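Local coordinates for DegT/DnrJ/EryC1/StrS aminotransferase (Brucella abortus 2308, PDB 4QGR), which probably acts as a pyridoxal-phosphate-dependent aminotransferase of the DegT/DnrJ/EryC1/StrS family, moving amino groups between substrates, at residues A[298-312]-A[348-360]. Sequence-based numbering, arbitrary orientation.
Sequences YSIESENRDGLKAQL and SLPSRILSLPMHP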
loop_
_atom_site.group_PDB
_atom_site.type_symbol
_atom_site.label_atom_id
_atom_site.label_comp_id
_atom_site.label_asym_id
_atom_site.label_seq_id
_atom_site.Cartn_x
_atom_site.Cartn_y
_atom_site.Cartn_z
ATOM N N TYR A 298 16.412 17.349 12.982
ATOM C CA TYR A 298 17.589 18.059 13.482
ATOM C C TYR A 298 17.873 17.426 14.840
ATOM O O TYR A 298 17.150 17.660 15.809
ATOM C CB TYR A 298 17.355 19.553 13.597
ATOM C CG TYR A 298 18.605 20.242 14.134
ATOM C CD1 TYR A 298 18.815 20.364 15.513
ATOM C CD2 TYR A 298 19.615 20.620 13.292
ATOM C CE1 TYR A 298 19.998 20.942 16.019
ATOM C CE2 TYR A 298 20.806 21.187 13.791
ATOM C CZ TYR A 298 20.990 21.313 15.154
ATOM O OH TYR A 298 22.150 21.879 15.668
ATOM N N SER A 299 18.871 16.544 14.871
ATOM C CA SER A 299 19.104 15.673 16.000
ATOM C C SER A 299 20.414 15.994 16.725
ATOM O O SER A 299 21.502 15.916 16.117
ATOM C CB SER A 299 19.110 14.227 15.535
ATOM O OG SER A 299 17.828 13.836 15.005
ATOM N N ILE A 300 20.283 16.264 18.020
ATOM C CA ILE A 300 21.387 16.595 18.920
ATOM C C ILE A 300 21.573 15.464 19.923
ATOM O O ILE A 300 20.731 14.582 20.015
ATOM C CB ILE A 300 21.145 17.905 19.691
ATOM C CG1 ILE A 300 19.895 17.791 20.567
ATOM C CG2 ILE A 300 21.049 19.030 18.685
ATOM C CD1 ILE A 300 19.792 18.754 21.702
ATOM N N GLU A 301 22.675 15.481 20.655
ATOM C CA GLU A 301 22.810 14.637 21.831
ATOM C C GLU A 301 23.089 15.514 23.024
ATOM O O GLU A 301 23.850 16.458 22.937
ATOM C CB GLU A 301 23.914 13.595 21.677
ATOM C CG GLU A 301 23.725 12.654 20.508
ATOM C CD GLU A 301 24.988 11.879 20.182
ATOM O OE1 GLU A 301 25.700 11.497 21.112
ATOM O OE2 GLU A 301 25.264 11.666 19.004
ATOM N N SER A 302 22.483 15.193 24.151
ATOM C CA SER A 302 22.619 15.988 25.360
ATOM C C SER A 302 22.815 15.137 26.600
ATOM O O SER A 302 22.218 14.079 26.709
ATOM C CB SER A 302 21.349 16.823 25.540
ATOM O OG SER A 302 21.387 17.584 26.724
ATOM N N GLU A 303 23.654 15.618 27.534
ATOM C CA GLU A 303 23.630 15.136 28.926
ATOM C C GLU A 303 22.228 15.410 29.480
ATOM O O GLU A 303 21.591 16.381 29.063
ATOM C CB GLU A 303 24.672 15.858 29.796
ATOM N N ASN A 304 21.762 14.560 30.403
ATOM C CA ASN A 304 20.424 14.681 30.971
ATOM C C ASN A 304 19.372 14.989 29.908
ATOM O O ASN A 304 18.619 15.978 30.031
ATOM C CB ASN A 304 20.441 15.744 32.058
ATOM C CG ASN A 304 21.446 15.426 33.151
ATOM O OD1 ASN A 304 22.345 16.215 33.434
ATOM N ND2 ASN A 304 21.311 14.246 33.751
ATOM N N ARG A 305 19.329 14.157 28.875
ATOM C CA ARG A 305 18.411 14.382 27.766
ATOM C C ARG A 305 16.953 14.377 28.234
ATOM O O ARG A 305 16.150 15.177 27.745
ATOM C CB ARG A 305 18.615 13.303 26.674
ATOM C CG ARG A 305 17.868 13.521 25.377
ATOM C CD ARG A 305 16.410 13.032 25.405
ATOM N NE ARG A 305 16.239 11.774 26.145
ATOM C CZ ARG A 305 16.588 10.569 25.716
ATOM N NH1 ARG A 305 17.167 10.402 24.542
ATOM N NH2 ARG A 305 16.387 9.524 26.500
ATOM N N ASP A 306 16.593 13.509 29.177
ATOM C CA ASP A 306 15.185 13.488 29.631
ATOM C C ASP A 306 14.819 14.823 30.297
ATOM O O ASP A 306 13.713 15.362 30.093
ATOM C CB ASP A 306 14.926 12.337 30.584
ATOM C CG ASP A 306 14.858 10.996 29.871
ATOM O OD1 ASP A 306 14.820 10.958 28.626
ATOM O OD2 ASP A 306 14.842 9.979 30.577
ATOM N N GLY A 307 15.748 15.335 31.092
ATOM C CA GLY A 307 15.618 16.669 31.727
ATOM C C GLY A 307 15.439 17.791 30.712
ATOM O O GLY A 307 14.610 18.697 30.888
ATOM N N LEU A 308 16.264 17.764 29.666
ATOM C CA LEU A 308 16.195 18.754 28.596
ATOM C C LEU A 308 14.861 18.715 27.896
ATOM O O LEU A 308 14.210 19.755 27.713
ATOM C CB LEU A 308 17.324 18.550 27.585
ATOM C CG LEU A 308 17.303 19.495 26.401
ATOM C CD1 LEU A 308 17.338 20.904 26.908
ATOM C CD2 LEU A 308 18.436 19.264 25.444
ATOM N N LYS A 309 14.433 17.515 27.507
ATOM C CA LYS A 309 13.173 17.392 26.782
ATOM C C LYS A 309 11.982 17.920 27.616
ATOM O O LYS A 309 11.071 18.578 27.091
ATOM C CB LYS A 309 12.971 15.939 26.432
ATOM C CG LYS A 309 11.679 15.585 25.737
ATOM C CD LYS A 309 11.756 14.148 25.270
ATOM C CE LYS A 309 10.698 13.835 24.253
ATOM N NZ LYS A 309 9.335 13.998 24.751
ATOM N N ALA A 310 12.013 17.660 28.923
ATOM C CA ALA A 310 10.942 18.111 29.807
ATOM C C ALA A 310 10.948 19.639 29.944
ATOM O O ALA A 310 9.892 20.270 30.022
ATOM C CB ALA A 310 11.119 17.467 31.193
ATOM N N GLN A 311 12.141 20.216 30.075
ATOM C CA GLN A 311 12.260 21.645 30.182
ATOM C C GLN A 311 11.810 22.289 28.879
ATOM O O GLN A 311 11.191 23.354 28.895
ATOM C CB GLN A 311 13.704 22.043 30.520
ATOM C CG GLN A 311 13.934 23.538 30.628
ATOM C CD GLN A 311 13.022 24.187 31.662
ATOM O OE1 GLN A 311 12.680 23.574 32.658
ATOM N NE2 GLN A 311 12.595 25.413 31.402
ATOM N N LEU A 312 12.158 21.681 27.740
ATOM C CA LEU A 312 11.700 22.223 26.460
ATOM C C LEU A 312 10.151 22.214 26.400
ATOM O O LEU A 312 9.508 23.225 26.069
ATOM C CB LEU A 312 12.309 21.439 25.296
ATOM C CG LEU A 312 13.791 21.689 24.994
ATOM C CD1 LEU A 312 14.293 20.577 24.070
ATOM C CD2 LEU A 312 14.000 23.020 24.308
ATOM N N SER A 348 23.294 2.813 22.749
ATOM C CA SER A 348 23.473 3.945 23.652
ATOM C C SER A 348 22.849 5.269 23.173
ATOM O O SER A 348 22.469 6.110 23.998
ATOM C CB SER A 348 24.945 4.165 23.946
ATOM O OG SER A 348 25.632 4.435 22.762
ATOM N N LEU A 349 22.722 5.466 21.862
ATOM C CA LEU A 349 22.094 6.701 21.374
ATOM C C LEU A 349 20.728 7.037 21.936
ATOM O O LEU A 349 20.466 8.231 22.153
ATOM C CB LEU A 349 21.990 6.704 19.840
ATOM C CG LEU A 349 23.256 7.092 19.135
ATOM C CD1 LEU A 349 23.087 6.882 17.642
ATOM C CD2 LEU A 349 23.601 8.565 19.439
ATOM N N PRO A 350 19.824 6.043 22.081
ATOM C CA PRO A 350 18.518 6.322 22.659
ATOM C C PRO A 350 18.542 6.988 24.026
ATOM O O PRO A 350 17.540 7.607 24.400
ATOM C CB PRO A 350 17.850 4.935 22.749
ATOM C CG PRO A 350 18.508 4.131 21.687
ATOM C CD PRO A 350 19.938 4.629 21.705
ATOM N N SER A 351 19.648 6.912 24.767
ATOM C CA SER A 351 19.694 7.542 26.076
ATOM C C SER A 351 20.095 8.999 26.013
ATOM O O SER A 351 19.996 9.689 27.021
ATOM C CB SER A 351 20.641 6.792 27.029
ATOM O OG SER A 351 21.997 6.895 26.596
ATOM N N ARG A 352 20.565 9.467 24.851
ATOM C CA ARG A 352 21.079 10.824 24.758
ATOM C C ARG A 352 20.625 11.652 23.551
ATOM O O ARG A 352 20.815 12.856 23.561
ATOM C CB ARG A 352 22.608 10.813 24.851
ATOM C CG ARG A 352 23.311 10.054 23.747
ATOM C CD ARG A 352 24.851 9.922 23.976
ATOM N NE ARG A 352 25.494 9.403 22.744
ATOM C CZ ARG A 352 25.894 8.134 22.524
ATOM N NH1 ARG A 352 25.793 7.213 23.463
ATOM N NH2 ARG A 352 26.459 7.787 21.363
ATOM N N ILE A 353 20.027 11.033 22.540
ATOM C CA ILE A 353 19.615 11.764 21.322
ATOM C C ILE A 353 18.276 12.480 21.500
ATOM O O ILE A 353 17.406 12.034 22.265
ATOM C CB ILE A 353 19.579 10.807 20.119
ATOM C CG1 ILE A 353 19.738 11.572 18.798
ATOM C CG2 ILE A 353 18.360 9.886 20.173
ATOM C CD1 ILE A 353 20.043 10.667 17.623
ATOM N N LEU A 354 18.100 13.585 20.785
ATOM C CA LEU A 354 16.834 14.318 20.772
ATOM C C LEU A 354 16.708 15.131 19.504
ATOM O O LEU A 354 17.685 15.718 19.064
ATOM C CB LEU A 354 16.775 15.236 21.990
ATOM C CG LEU A 354 15.428 15.964 22.201
ATOM C CD1 LEU A 354 14.288 14.982 22.448
ATOM C CD2 LEU A 354 15.535 16.967 23.339
ATOM N N SER A 355 15.533 15.097 18.874
ATOM C CA SER A 355 15.280 15.893 17.691
ATOM C C SER A 355 14.458 17.148 18.009
ATOM O O SER A 355 13.528 17.104 18.798
ATOM C CB SER A 355 14.622 15.059 16.592
ATOM O OG SER A 355 15.425 13.909 16.306
ATOM N N LEU A 356 14.880 18.280 17.456
ATOM C CA LEU A 356 14.302 19.614 17.762
ATOM C C LEU A 356 13.395 20.063 16.607
ATOM O O LEU A 356 13.513 19.556 15.495
ATOM C CB LEU A 356 15.433 20.643 17.905
ATOM C CG LEU A 356 16.540 20.275 18.882
ATOM C CD1 LEU A 356 17.559 21.413 18.978
ATOM C CD2 LEU A 356 15.913 20.001 20.258
ATOM N N PRO A 357 12.500 21.029 16.845
ATOM C CA PRO A 357 11.700 21.538 15.759
ATOM C C PRO A 357 12.558 21.899 14.544
ATOM O O PRO A 357 13.591 22.528 14.667
ATOM C CB PRO A 357 11.041 22.776 16.355
ATOM C CG PRO A 357 10.926 22.437 17.831
ATOM C CD PRO A 357 12.205 21.710 18.126
ATOM N N MET A 358 12.158 21.431 13.384
ATOM C CA MET A 358 12.958 21.599 12.192
ATOM C C MET A 358 12.034 21.552 11.001
ATOM O O MET A 358 11.434 20.542 10.739
ATOM C CB MET A 358 13.982 20.500 12.063
ATOM C CG MET A 358 14.706 20.509 10.703
ATOM S SD MET A 358 15.423 22.083 10.102
ATOM C CE MET A 358 16.654 22.204 11.300
ATOM N N HIS A 359 11.865 22.698 10.351
ATOM C CA HIS A 359 11.070 22.813 9.131
ATOM C C HIS A 359 11.403 24.168 8.502
ATOM O O HIS A 359 12.022 25.018 9.162
ATOM C CB HIS A 359 9.569 22.663 9.425
ATOM C CG HIS A 359 9.041 23.577 10.479
ATOM N ND1 HIS A 359 8.608 24.854 10.208
ATOM C CD2 HIS A 359 8.926 23.428 11.818
ATOM C CE1 HIS A 359 8.177 25.416 11.313
ATOM N NE2 HIS A 359 8.362 24.579 12.310
ATOM N N PRO A 360 10.971 24.398 7.251
ATOM C CA PRO A 360 11.386 25.618 6.579
ATOM C C PRO A 360 10.836 26.907 7.160
ATOM O O PRO A 360 11.369 27.974 6.831
ATOM C CB PRO A 360 10.905 25.398 5.119
ATOM C CG PRO A 360 10.729 23.907 4.991
ATOM C CD PRO A 360 10.253 23.491 6.339
HETATM O O HOH W 1 13.754 17.377 13.966
HETATM O O HOH W 2 27.364 9.730 19.469
HETATM O O HOH W 3 21.207 11.886 28.343
#
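L354 sits under the first turns of helix 305-312, its two methyls parted between different neighbours. CD1 meets the aliphatic chain of K309 (3.9 Å to CD), which passes at about a right angle, while CD2 meets CD1 of L312 tip to tip. With CG anti to the backbone N (chi1 -174°), the branch is carried up from the strand to that helix.

Beside it, R305 turns back over the start of strand 353-356, its chain bent at chi2 and chi3. NH1 donates to I353 O and to P350 O, both 2.8 Å away and near the guanidinium plane; NH2 gives P350 O a second, longer bond. S351 O lies over one face of the group, and D306 OD1 takes both NE and NH2 on another edge. Five bonds thus fix the rotation of the guanidinium; the three to P350 O and I353 O tie the start of the helix to the turn before strand 353-356 and to its first residue.

The backbones form a two-stranded antiparallel sheet, 298-301 with 353-356, in the C-terminal part of this PLP-binding protein, probably an aminotransferase. I300 and L354 form a hydrogen-bonded pair, joined in both directions, and S302 N extends the bonding to R352 O. The helix lies against the side bearing I300 and L354, and helix 364-377 packs there too, touching L308 and L356.

Further along that side, the Y298 ring takes L356 CD1 at its edge, 3.8 Å from CD1 of the ring, and the methyl CE of M358 packs against Y298 CB. The tyrosine hydroxyl bonds to N275, and Y274 stacks on the ring.

On the reverse side, S299 OG and S355 OG share a hydrogen bond of 2.7 Å. Beyond them R352 NE meets E301 OE1 in a 2.7 Å salt bridge, approaching from above the carboxylate plane, while Y116 OH holds OE2.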